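Local coordinates for N-acylethanolamine-hydrolyzing acid amidase subunit alpha (Caenorhabditis elegans, PDB 6DY3), which is the alpha subunit of a heterodimeric acid amidase that probably hydrolyses fatty acid amides such as N-palmitoylethanolamine to ethanolamine and free fatty acids, at residues A[22-25]-A[26-29]; A[43-46]-A[47-51]; A[56-59]-A[60-64]; A[63-66]-A[67-71]. All blocks are in the same frame, centred on the assembly; numbering follows the deposited sequence.

Contact 1: A[22-25]-A[26-29]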
loop_
_atom_site.group_PDB
_atom_site.type_symbol
_atom_site.label_atom_id
_atom_site.label_comp_id
_atom_site.label_asym_id
_atom_site.label_seq_id
_atom_site.Cartn_x
_atom_site.Cartn_y
_atom_site.Cartn_z
ATOM N N ASP A 22 -0.107 22.671 2.193
ATOM C CA ASP A 22 0.224 24.047 2.538
ATOM C C ASP A 22 0.038 24.337 4.020
ATOM O O ASP A 22 0.637 25.289 4.530
ATOM C CB ASP A 22 -0.636 25.020 1.725
ATOM C CG ASP A 22 -0.391 24.917 0.230
ATOM O OD1 ASP A 22 0.756 24.629 -0.175
ATOM O OD2 ASP A 22 -1.348 25.142 -0.540
ATOM N N GLU A 23 -0.781 23.552 4.714
ATOM C CA GLU A 23 -0.946 23.719 6.145
ATOM C C GLU A 23 0.286 23.206 6.887
ATOM O O GLU A 23 1.040 22.382 6.363
ATOM C CB GLU A 23 -2.184 22.972 6.631
ATOM C CG GLU A 23 -3.494 23.580 6.174
ATOM C CD GLU A 23 -4.691 22.784 6.649
ATOM O OE1 GLU A 23 -4.567 22.075 7.673
ATOM O OE2 GLU A 23 -5.756 22.868 6.000
ATOM N N PRO A 24 0.511 23.679 8.112
ATOM C CA PRO A 24 1.602 23.131 8.926
ATOM C C PRO A 24 1.402 21.643 9.155
ATOM O O PRO A 24 0.268 21.188 9.366
ATOM C CB PRO A 24 1.505 23.923 10.241
ATOM C CG PRO A 24 0.150 24.558 10.227
ATOM C CD PRO A 24 -0.177 24.787 8.791
ATOM N N PRO A 25 2.475 20.848 9.120
ATOM C CA PRO A 25 2.296 19.385 9.165
ATOM C C PRO A 25 1.567 18.878 10.400
ATOM O O PRO A 25 0.886 17.847 10.320
ATOM C CB PRO A 25 3.737 18.857 9.106
ATOM C CG PRO A 25 4.537 19.961 8.523
ATOM C CD PRO A 25 3.898 21.217 9.013
ATOM N N SER A 26 1.693 19.559 11.542
ATOM C CA SER A 26 1.054 19.102 12.771
ATOM C C SER A 26 -0.465 19.247 12.753
ATOM O O SER A 26 -1.125 18.751 13.673
ATOM C CB SER A 26 1.623 19.865 13.965
ATOM O OG SER A 26 1.378 21.254 13.843
ATOM N N GLN A 27 -1.033 19.908 11.746
ATOM C CA GLN A 27 -2.465 20.166 11.688
ATOM C C GLN A 27 -3.158 19.439 10.548
ATOM O O GLN A 27 -4.382 19.543 10.419
ATOM C CB GLN A 27 -2.712 21.675 11.551
ATOM C CG GLN A 27 -1.938 22.485 12.569
ATOM C CD GLN A 27 -2.336 22.135 13.986
ATOM O OE1 GLN A 27 -3.522 22.125 14.323
ATOM N NE2 GLN A 27 -1.358 21.732 14.792
ATOM N N ARG A 28 -2.417 18.689 9.734
ATOM C CA ARG A 28 -2.962 18.190 8.478
ATOM C C ARG A 28 -3.969 17.066 8.698
ATOM O O ARG A 28 -4.952 16.950 7.954
ATOM C CB ARG A 28 -1.822 17.721 7.580
ATOM C CG ARG A 28 -0.925 18.839 7.090
ATOM C CD ARG A 28 0.267 18.288 6.334
ATOM N NE ARG A 28 1.195 19.340 5.934
ATOM C CZ ARG A 28 2.334 19.122 5.284
ATOM N NH1 ARG A 28 2.691 17.887 4.957
ATOM N NH2 ARG A 28 3.118 20.140 4.961
ATOM N N TRP A 29 -3.736 16.217 9.696
ATOM C CA TRP A 29 -4.565 15.044 9.924
ATOM C C TRP A 29 -5.600 15.263 11.018
ATOM O O TRP A 29 -6.224 14.296 11.466
ATOM C CB TRP A 29 -3.680 13.847 10.275
ATOM C CG TRP A 29 -2.728 13.488 9.185
ATOM C CD1 TRP A 29 -1.410 13.843 9.090
ATOM C CD2 TRP A 29 -3.020 12.711 8.018
ATOM N NE1 TRP A 29 -0.866 13.329 7.937
ATOM C CE2 TRP A 29 -1.835 12.633 7.263
ATOM C CE3 TRP A 29 -4.169 12.072 7.542
ATOM C CZ2 TRP A 29 -1.767 11.940 6.060
ATOM C CZ3 TRP A 29 -4.098 11.384 6.348
ATOM C CH2 TRP A 29 -2.909 11.323 5.620
#
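Glu23 O is gripped by two nitrogens of the Arg28 guanidinium. NE gives the straighter bond: Arg28 NE to Glu23 O is 3.1 Å, with an N-H...O angle of 162°. NH2 adds a weak second bond. Glu23 O lies at the guanidinium edge, in its plane, while NE stands above the carbonyl plane and not on a lone pair. The Arg28 chain is extended from CG to NE, which carries the group back along the turn. Pro25 lies beside it, pointing the same way, and its CG sits 3.8 Å above one guanidinium face, near the rim. NH1 forms salt bridges with Glu73 and Glu77, so helix 72-85 takes the far end of the charge.

These residues form the turn between strand 15-20 and helix 30-36, with Trp29 as the N-cap residue of that helix. The turn is closed by Gln27 N to Pro24 O, 3.0 Å, and by a weaker bond from Arg28 N to Pro25 O. Gln27 crosses Pro24, with Gln27 CG 3.8 Å from Pro24 CG. Its chain then bends at chi2 (-61°) and brings NE2 back to Ser26 OG, 2.9 Å away and near the amide plane.

Contact 2: A[43-46]-A[47-51]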
loop_
_atom_site.group_PDB
_atom_site.type_symbol
_atom_site.label_atom_id
_atom_site.label_comp_id
_atom_site.label_asym_id
_atom_site.label_seq_id
_atom_site.Cartn_x
_atom_site.Cartn_y
_atom_site.Cartn_z
ATOM N N VAL A 43 -7.621 0.110 17.938
ATOM C CA VAL A 43 -6.726 -0.293 16.855
ATOM C C VAL A 43 -5.300 -0.395 17.366
ATOM O O VAL A 43 -4.590 -1.373 17.096
ATOM C CB VAL A 43 -6.835 0.692 15.677
ATOM C CG1 VAL A 43 -5.643 0.557 14.732
ATOM C CG2 VAL A 43 -8.139 0.456 14.918
ATOM N N VAL A 44 -4.862 0.608 18.124
ATOM C CA VAL A 44 -3.506 0.599 18.655
ATOM C C VAL A 44 -3.307 -0.612 19.552
ATOM O O VAL A 44 -2.355 -1.382 19.384
ATOM C CB VAL A 44 -3.221 1.906 19.417
ATOM C CG1 VAL A 44 -1.822 1.866 20.055
ATOM C CG2 VAL A 44 -3.428 3.121 18.509
ATOM N N GLU A 45 -4.212 -0.799 20.517
ATOM C CA GLU A 45 -4.076 -1.898 21.465
ATOM C C GLU A 45 -4.035 -3.236 20.746
ATOM O O GLU A 45 -3.313 -4.150 21.158
ATOM C CB GLU A 45 -5.222 -1.864 22.475
ATOM C CG GLU A 45 -5.169 -2.977 23.507
ATOM C CD GLU A 45 -6.347 -2.949 24.461
ATOM O OE1 GLU A 45 -7.249 -2.104 24.270
ATOM O OE2 GLU A 45 -6.371 -3.774 25.400
ATOM N N GLU A 46 -4.821 -3.375 19.679
ATOM C CA GLU A 46 -4.889 -4.642 18.966
ATOM C C GLU A 46 -3.708 -4.835 18.019
ATOM O O GLU A 46 -3.281 -5.973 17.795
ATOM C CB GLU A 46 -6.204 -4.731 18.188
ATOM C CG GLU A 46 -6.534 -6.133 17.713
ATOM C CD GLU A 46 -6.612 -7.130 18.860
ATOM O OE1 GLU A 46 -7.136 -6.766 19.939
ATOM O OE2 GLU A 46 -6.146 -8.275 18.684
ATOM N N THR A 47 -3.175 -3.748 17.455
ATOM C CA THR A 47 -2.018 -3.860 16.571
ATOM C C THR A 47 -0.768 -4.277 17.338
ATOM O O THR A 47 0.020 -5.094 16.848
ATOM C CB THR A 47 -1.775 -2.535 15.845
ATOM O OG1 THR A 47 -2.957 -2.157 15.140
ATOM C CG2 THR A 47 -0.633 -2.664 14.848
ATOM N N LYS A 48 -0.563 -3.714 18.534
ATOM C CA LYS A 48 0.628 -4.033 19.314
ATOM C C LYS A 48 0.735 -5.525 19.588
ATOM O O LYS A 48 1.842 -6.072 19.634
ATOM C CB LYS A 48 0.614 -3.267 20.640
ATOM C CG LYS A 48 0.706 -1.748 20.508
ATOM C CD LYS A 48 1.053 -1.089 21.845
ATOM C CE LYS A 48 0.056 -1.450 22.946
ATOM N NZ LYS A 48 0.477 -0.912 24.270
ATOM N N LYS A 49 -0.403 -6.199 19.759
ATOM C CA LYS A 49 -0.393 -7.629 20.036
ATOM C C LYS A 49 0.269 -8.433 18.926
ATOM O O LYS A 49 0.691 -9.568 19.168
ATOM C CB LYS A 49 -1.827 -8.105 20.242
ATOM C CG LYS A 49 -2.519 -7.442 21.414
ATOM C CD LYS A 49 -3.939 -7.946 21.571
ATOM C CE LYS A 49 -4.675 -7.198 22.671
ATOM N NZ LYS A 49 -6.100 -7.629 22.782
ATOM N N TYR A 50 0.369 -7.881 17.716
ATOM C CA TYR A 50 0.994 -8.595 16.612
ATOM C C TYR A 50 2.511 -8.491 16.622
ATOM O O TYR A 50 3.170 -9.249 15.902
ATOM C CB TYR A 50 0.462 -8.069 15.281
ATOM C CG TYR A 50 -0.949 -8.523 14.958
ATOM C CD1 TYR A 50 -1.177 -9.632 14.157
ATOM C CD2 TYR A 50 -2.051 -7.833 15.453
ATOM C CE1 TYR A 50 -2.466 -10.041 13.853
ATOM C CE2 TYR A 50 -3.342 -8.234 15.155
ATOM C CZ TYR A 50 -3.545 -9.337 14.354
ATOM O OH TYR A 50 -4.828 -9.737 14.056
ATOM N N ILE A 51 3.075 -7.569 17.392
ATOM C CA ILE A 51 4.531 -7.451 17.492
ATOM C C ILE A 51 5.051 -8.579 18.378
ATOM O O ILE A 51 4.531 -8.764 19.491
ATOM C CB ILE A 51 4.927 -6.088 18.058
ATOM C CG1 ILE A 51 4.287 -4.953 17.253
ATOM C CG2 ILE A 51 6.446 -5.933 18.042
ATOM C CD1 ILE A 51 4.543 -3.565 17.814
#
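Glu46 and Lys49 meet in a salt bridge, with Lys49 NZ 3.1 Å from Glu46 OE1. The ammonium comes from the syn side, 30° out of the carboxylate plane. Glu46 bends at chi2 (58°), and this turns its carboxylate toward the lysine. Lys49 is extended beyond CG and crosses Glu46, so its aliphatic part also touches the acid: CD is 3.6 Å from Glu46 OE2. Further back, Lys49 CG rests 3.4 Å from Glu45 O.

Thr47 works on the buried side of helix 40-48. Its OG1 lies anti to its own carbonyl carbon and donates to Val43 O, 2.7 Å away. Thr47 N reaches the same Val43 O at 2.8 Å. The carbonyl thus accepts both the helical amide and a side-chain hydroxyl one turn on. Val43 CG1 lies alongside this hydroxyl. Glu46 O meets the edge of the Tyr50 ring, near its plane, at CD2. The tyrosine OH bonds to Asp22 of the beta subunit chain, and a type I turn from Lys48 to Ile51 leads the chain onward.

The chemistry differs between the two sides. The buried Thr47 hydroxyl has its bond to the helix backbone, whereas the Glu46-Lys49 pair links a partly exposed acid to an exposed lysine, where solvent is likely to weaken it.

Contact 3: A[56-59]-A[60-64]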
loop_
_atom_site.group_PDB
_atom_site.type_symbol
_atom_site.label_atom_id
_atom_site.label_comp_id
_atom_site.label_asym_id
_atom_site.label_seq_id
_atom_site.Cartn_x
_atom_site.Cartn_y
_atom_site.Cartn_z
ATOM N N GLN A 56 9.210 -6.321 21.526
ATOM C CA GLN A 56 8.422 -5.142 21.880
ATOM C C GLN A 56 9.242 -4.142 22.676
ATOM O O GLN A 56 9.175 -2.938 22.372
ATOM C CB GLN A 56 7.158 -5.563 22.627
ATOM C CG GLN A 56 6.110 -6.173 21.714
ATOM C CD GLN A 56 4.796 -6.387 22.409
ATOM O OE1 GLN A 56 4.585 -5.889 23.515
ATOM N NE2 GLN A 56 3.897 -7.132 21.769
ATOM N N PRO A 57 10.018 -4.543 23.685
ATOM C CA PRO A 57 10.834 -3.549 24.394
ATOM C C PRO A 57 11.751 -2.771 23.471
ATOM O O PRO A 57 11.959 -1.570 23.684
ATOM C CB PRO A 57 11.616 -4.406 25.397
ATOM C CG PRO A 57 10.774 -5.600 25.592
ATOM C CD PRO A 57 10.171 -5.883 24.265
ATOM N N PHE A 58 12.289 -3.414 22.431
ATOM C CA PHE A 58 13.174 -2.701 21.517
ATOM C C PHE A 58 12.409 -1.730 20.629
ATOM O O PHE A 58 12.888 -0.622 20.362
ATOM C CB PHE A 58 13.951 -3.678 20.639
ATOM C CG PHE A 58 14.800 -2.989 19.615
ATOM C CD1 PHE A 58 14.330 -2.798 18.322
ATOM C CD2 PHE A 58 16.043 -2.476 19.956
ATOM C CE1 PHE A 58 15.097 -2.143 17.382
ATOM C CE2 PHE A 58 16.818 -1.823 19.018
ATOM C CZ PHE A 58 16.342 -1.653 17.730
ATOM N N VAL A 59 11.229 -2.129 20.152
ATOM C CA VAL A 59 10.453 -1.267 19.264
ATOM C C VAL A 59 10.107 0.037 19.968
ATOM O O VAL A 59 10.263 1.129 19.407
ATOM C CB VAL A 59 9.190 -1.999 18.772
ATOM C CG1 VAL A 59 8.244 -1.045 18.053
ATOM C CG2 VAL A 59 9.574 -3.142 17.844
ATOM N N TRP A 60 9.638 -0.052 21.211
ATOM C CA TRP A 60 9.263 1.160 21.925
ATOM C C TRP A 60 10.478 2.043 22.176
ATOM O O TRP A 60 10.390 3.273 22.074
ATOM C CB TRP A 60 8.563 0.806 23.237
ATOM C CG TRP A 60 7.472 -0.215 23.066
ATOM C CD1 TRP A 60 7.217 -1.284 23.874
ATOM C CD2 TRP A 60 6.505 -0.276 22.006
ATOM N NE1 TRP A 60 6.147 -2.002 23.390
ATOM C CE2 TRP A 60 5.695 -1.403 22.245
ATOM C CE3 TRP A 60 6.247 0.513 20.881
ATOM C CZ2 TRP A 60 4.647 -1.759 21.405
ATOM C CZ3 TRP A 60 5.205 0.160 20.050
ATOM C CH2 TRP A 60 4.416 -0.967 20.315
ATOM N N TRP A 61 11.626 1.438 22.486
ATOM C CA TRP A 61 12.837 2.225 22.693
ATOM C C TRP A 61 13.266 2.919 21.404
ATOM O O TRP A 61 13.565 4.118 21.401
ATOM C CB TRP A 61 13.962 1.333 23.214
ATOM C CG TRP A 61 15.267 2.050 23.283
ATOM C CD1 TRP A 61 15.703 2.843 24.296
ATOM C CD2 TRP A 61 16.293 2.067 22.288
ATOM N NE1 TRP A 61 16.943 3.350 24.001
ATOM C CE2 TRP A 61 17.328 2.887 22.772
ATOM C CE3 TRP A 61 16.440 1.465 21.036
ATOM C CZ2 TRP A 61 18.493 3.121 22.053
ATOM C CZ3 TRP A 61 17.597 1.696 20.323
ATOM C CH2 TRP A 61 18.609 2.517 20.834
ATOM N N ALA A 62 13.320 2.171 20.299
ATOM C CA ALA A 62 13.728 2.748 19.023
ATOM C C ALA A 62 12.720 3.776 18.522
ATOM O O ALA A 62 13.102 4.777 17.905
ATOM C CB ALA A 62 13.916 1.640 17.985
ATOM N N ALA A 63 11.431 3.551 18.777
ATOM C CA ALA A 63 10.410 4.448 18.251
ATOM C C ALA A 63 10.455 5.832 18.888
ATOM O O ALA A 63 9.989 6.797 18.274
ATOM C CB ALA A 63 9.025 3.834 18.451
ATOM N N SER A 64 11.004 5.961 20.096
ATOM C CA SER A 64 11.106 7.279 20.704
ATOM C C SER A 64 12.132 8.158 20.003
ATOM O O SER A 64 12.076 9.384 20.139
ATOM C CB SER A 64 11.475 7.155 22.180
ATOM O OG SER A 64 12.758 6.577 22.321
#
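Four amides, Trp60 to Ala63, bond back four residues to the carbonyls of Gln56 to Val59, as in a regular alpha helix. Trp60 N to Gln56 O is nearly linear, with an N-H...O angle of 172°. The Trp60 indole folds back over this same carbonyl. Its CG stands beside the backbone N (chi1 -49°), and Gln56 O lies over one ring face, toward the rim, 3.0 Å from CD1. Gln56 runs alongside the indole, with CB 3.8 Å from Trp60 NE1, and its NE2 bonds to Ile51 O. Val59 crosses Trp60 and sets CG1 off-centre over the six-membered ring in a CH-pi contact, 4.2 Å from its centroid.

This is helix 56-63 of the alpha subunit, with Val59 and Ala62 on the side that packs on Phe84 and Phe88 of the beta subunit chain. Trp60 instead leans on Ile51 and on Glu91 of helix 89-97. A serine in place of Trp60 would probably leave Val59 CG1 without its ring partner and open a gap beside Gln56 and Ile51.

On the more exposed side, Phe58 and Trp61 cross: the centroids of the Phe58 ring and the six-membered ring of Trp61 are 5.8 Å apart, with planes at 41°. Their closest carbons are Phe58 CE2 and Trp61 CZ3, 3.8 Å apart. One Phe58 face takes the methyl of Ala62, whose CB is 4.0 Å from Phe58 CE1.

Contact 4: A[63-66]-A[67-71]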
loop_
_atom_site.group_PDB
_atom_site.type_symbol
_atom_site.label_atom_id
_atom_site.label_comp_id
_atom_site.label_asym_id
_atom_site.label_seq_id
_atom_site.Cartn_x
_atom_site.Cartn_y
_atom_site.Cartn_z
ATOM N N ALA A 63 11.431 3.551 18.777
ATOM C CA ALA A 63 10.410 4.448 18.251
ATOM C C ALA A 63 10.455 5.832 18.888
ATOM O O ALA A 63 9.989 6.797 18.274
ATOM C CB ALA A 63 9.025 3.834 18.451
ATOM N N SER A 64 11.004 5.961 20.096
ATOM C CA SER A 64 11.106 7.279 20.704
ATOM C C SER A 64 12.132 8.158 20.003
ATOM O O SER A 64 12.076 9.384 20.139
ATOM C CB SER A 64 11.475 7.155 22.180
ATOM O OG SER A 64 12.758 6.577 22.321
ATOM N N LYS A 65 13.062 7.558 19.258
ATOM C CA LYS A 65 14.094 8.306 18.553
ATOM C C LYS A 65 13.548 8.804 17.217
ATOM O O LYS A 65 14.139 8.559 16.159
ATOM C CB LYS A 65 15.331 7.424 18.349
ATOM C CG LYS A 65 15.786 6.672 19.603
ATOM C CD LYS A 65 16.944 7.363 20.287
ATOM C CE LYS A 65 17.227 6.740 21.643
ATOM N NZ LYS A 65 16.183 7.088 22.646
ATOM N N ILE A 66 12.422 9.519 17.266
ATOM C CA ILE A 66 11.668 9.837 16.057
ATOM C C ILE A 66 12.506 10.630 15.062
ATOM O O ILE A 66 12.328 10.500 13.845
ATOM C CB ILE A 66 10.378 10.593 16.435
ATOM C CG1 ILE A 66 9.540 10.860 15.187
ATOM C CG2 ILE A 66 10.710 11.894 17.163
ATOM C CD1 ILE A 66 8.239 11.569 15.459
ATOM N N ASP A 67 13.423 11.464 15.549
ATOM C CA ASP A 67 14.198 12.323 14.659
ATOM C C ASP A 67 15.153 11.553 13.754
ATOM O O ASP A 67 15.719 12.153 12.835
ATOM C CB ASP A 67 14.991 13.342 15.475
ATOM C CG ASP A 67 15.720 12.710 16.642
ATOM O OD1 ASP A 67 15.084 12.511 17.702
ATOM O OD2 ASP A 67 16.924 12.403 16.496
ATOM N N ARG A 68 15.337 10.251 13.974
ATOM C CA ARG A 68 16.347 9.498 13.242
ATOM C C ARG A 68 15.815 8.836 11.978
ATOM O O ARG A 68 16.616 8.473 11.110
ATOM C CB ARG A 68 16.957 8.422 14.150
ATOM C CG ARG A 68 17.471 8.956 15.474
ATOM C CD ARG A 68 18.138 7.869 16.304
ATOM N NE ARG A 68 19.441 7.490 15.769
ATOM C CZ ARG A 68 20.590 8.079 16.093
ATOM N NH1 ARG A 68 20.611 9.088 16.955
ATOM N NH2 ARG A 68 21.725 7.656 15.552
ATOM N N TYR A 69 14.496 8.665 11.845
ATOM C CA TYR A 69 13.936 7.898 10.739
ATOM C C TYR A 69 13.160 8.728 9.728
ATOM O O TYR A 69 12.984 8.273 8.592
ATOM C CB TYR A 69 12.995 6.807 11.274
ATOM C CG TYR A 69 13.470 6.141 12.541
ATOM C CD1 TYR A 69 14.618 5.374 12.549
ATOM C CD2 TYR A 69 12.765 6.278 13.729
ATOM C CE1 TYR A 69 15.056 4.758 13.702
ATOM C CE2 TYR A 69 13.191 5.667 14.888
ATOM C CZ TYR A 69 14.343 4.907 14.869
ATOM O OH TYR A 69 14.795 4.286 16.012
ATOM N N PHE A 70 12.708 9.922 10.100
ATOM C CA PHE A 70 11.793 10.701 9.285
ATOM C C PHE A 70 12.344 12.101 9.056
ATOM O O PHE A 70 13.164 12.609 9.825
ATOM C CB PHE A 70 10.408 10.811 9.947
ATOM C CG PHE A 70 9.849 9.500 10.417
ATOM C CD1 PHE A 70 9.286 8.599 9.519
ATOM C CD2 PHE A 70 9.868 9.174 11.763
ATOM C CE1 PHE A 70 8.763 7.393 9.956
ATOM C CE2 PHE A 70 9.347 7.968 12.207
ATOM C CZ PHE A 70 8.792 7.078 11.303
ATOM N N THR A 71 11.874 12.722 7.977
ATOM C CA THR A 71 12.130 14.134 7.755
ATOM C C THR A 71 11.385 14.956 8.801
ATOM O O THR A 71 10.448 14.479 9.445
ATOM C CB THR A 71 11.683 14.562 6.353
ATOM O OG1 THR A 71 10.252 14.505 6.258
ATOM C CG2 THR A 71 12.288 13.668 5.290
#
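Tyr69 reaches back across Lys65, and its side chain can be followed outward. Its CB first lies over one face of the neighbouring Phe70 ring, toward the rim. CG stands beside the backbone N (chi1 -39°), which swings the ring back along the turn. CD2 then passes 3.6 Å from Lys65 O, and CE2 comes closer to this oxygen, at 3.3 Å. CZ is 3.9 Å from Lys65 O. At the tip, OH lies 3.9 Å from Lys65 CB and bonds to Ala62 O, near the end of helix 56-63. One ring face also carries Arg68 CB near its rim. A leucine in place of Tyr69 would probably leave Ala62 O without this hydroxyl and let the turn move relative to the helix end.

Lys65 is the centre of an inverse gamma turn. Its carbonyl accepts from Arg68 N, 3.0 Å away, and this bond holds the next turn. The Lys65 and Arg68 chains start side by side, with Lys65 CB 3.5 Å from Arg68 CD. Ile66 meets Phe70 at about a right angle. Ile66 CG1 is 3.8 Å from Phe70 CD2, while Ile66 O lies at the ring edge.

The loop joins helix 56-63 to helix 72-85. Ile66 and Phe70 both touch Leu78 of helix 72-85, and Phe70 also packs on Val93 and Ile97 of helix 89-97. Tyr69 meets Phe88, and Phe70 meets Phe94, edge-to-face, both partners on the beta subunit chain.

In the fold
The four contacts follow one another along the chain without crossing. Contacts 1 and 4 shape loops, while contacts 2 and 3 lie along helices. Contact 1 shapes the loop from strand 15-20 into helix 30-36. Contact 2 comes at the end of helix 40-48 and runs into the turn that follows, about 26 Å from contact 1 between centres and on the opposite side of the chain's centre. It touches contact 3 on helix 56-63, where Lys48 and Ile51 pack on the Trp60 ring. Contact 4 begins where contact 3 ends, sharing Ala63 and Ser64, and leads into helix 72-85. That helix also meets contact 1, while helix 89-97 touches contacts 2, 3 and 4.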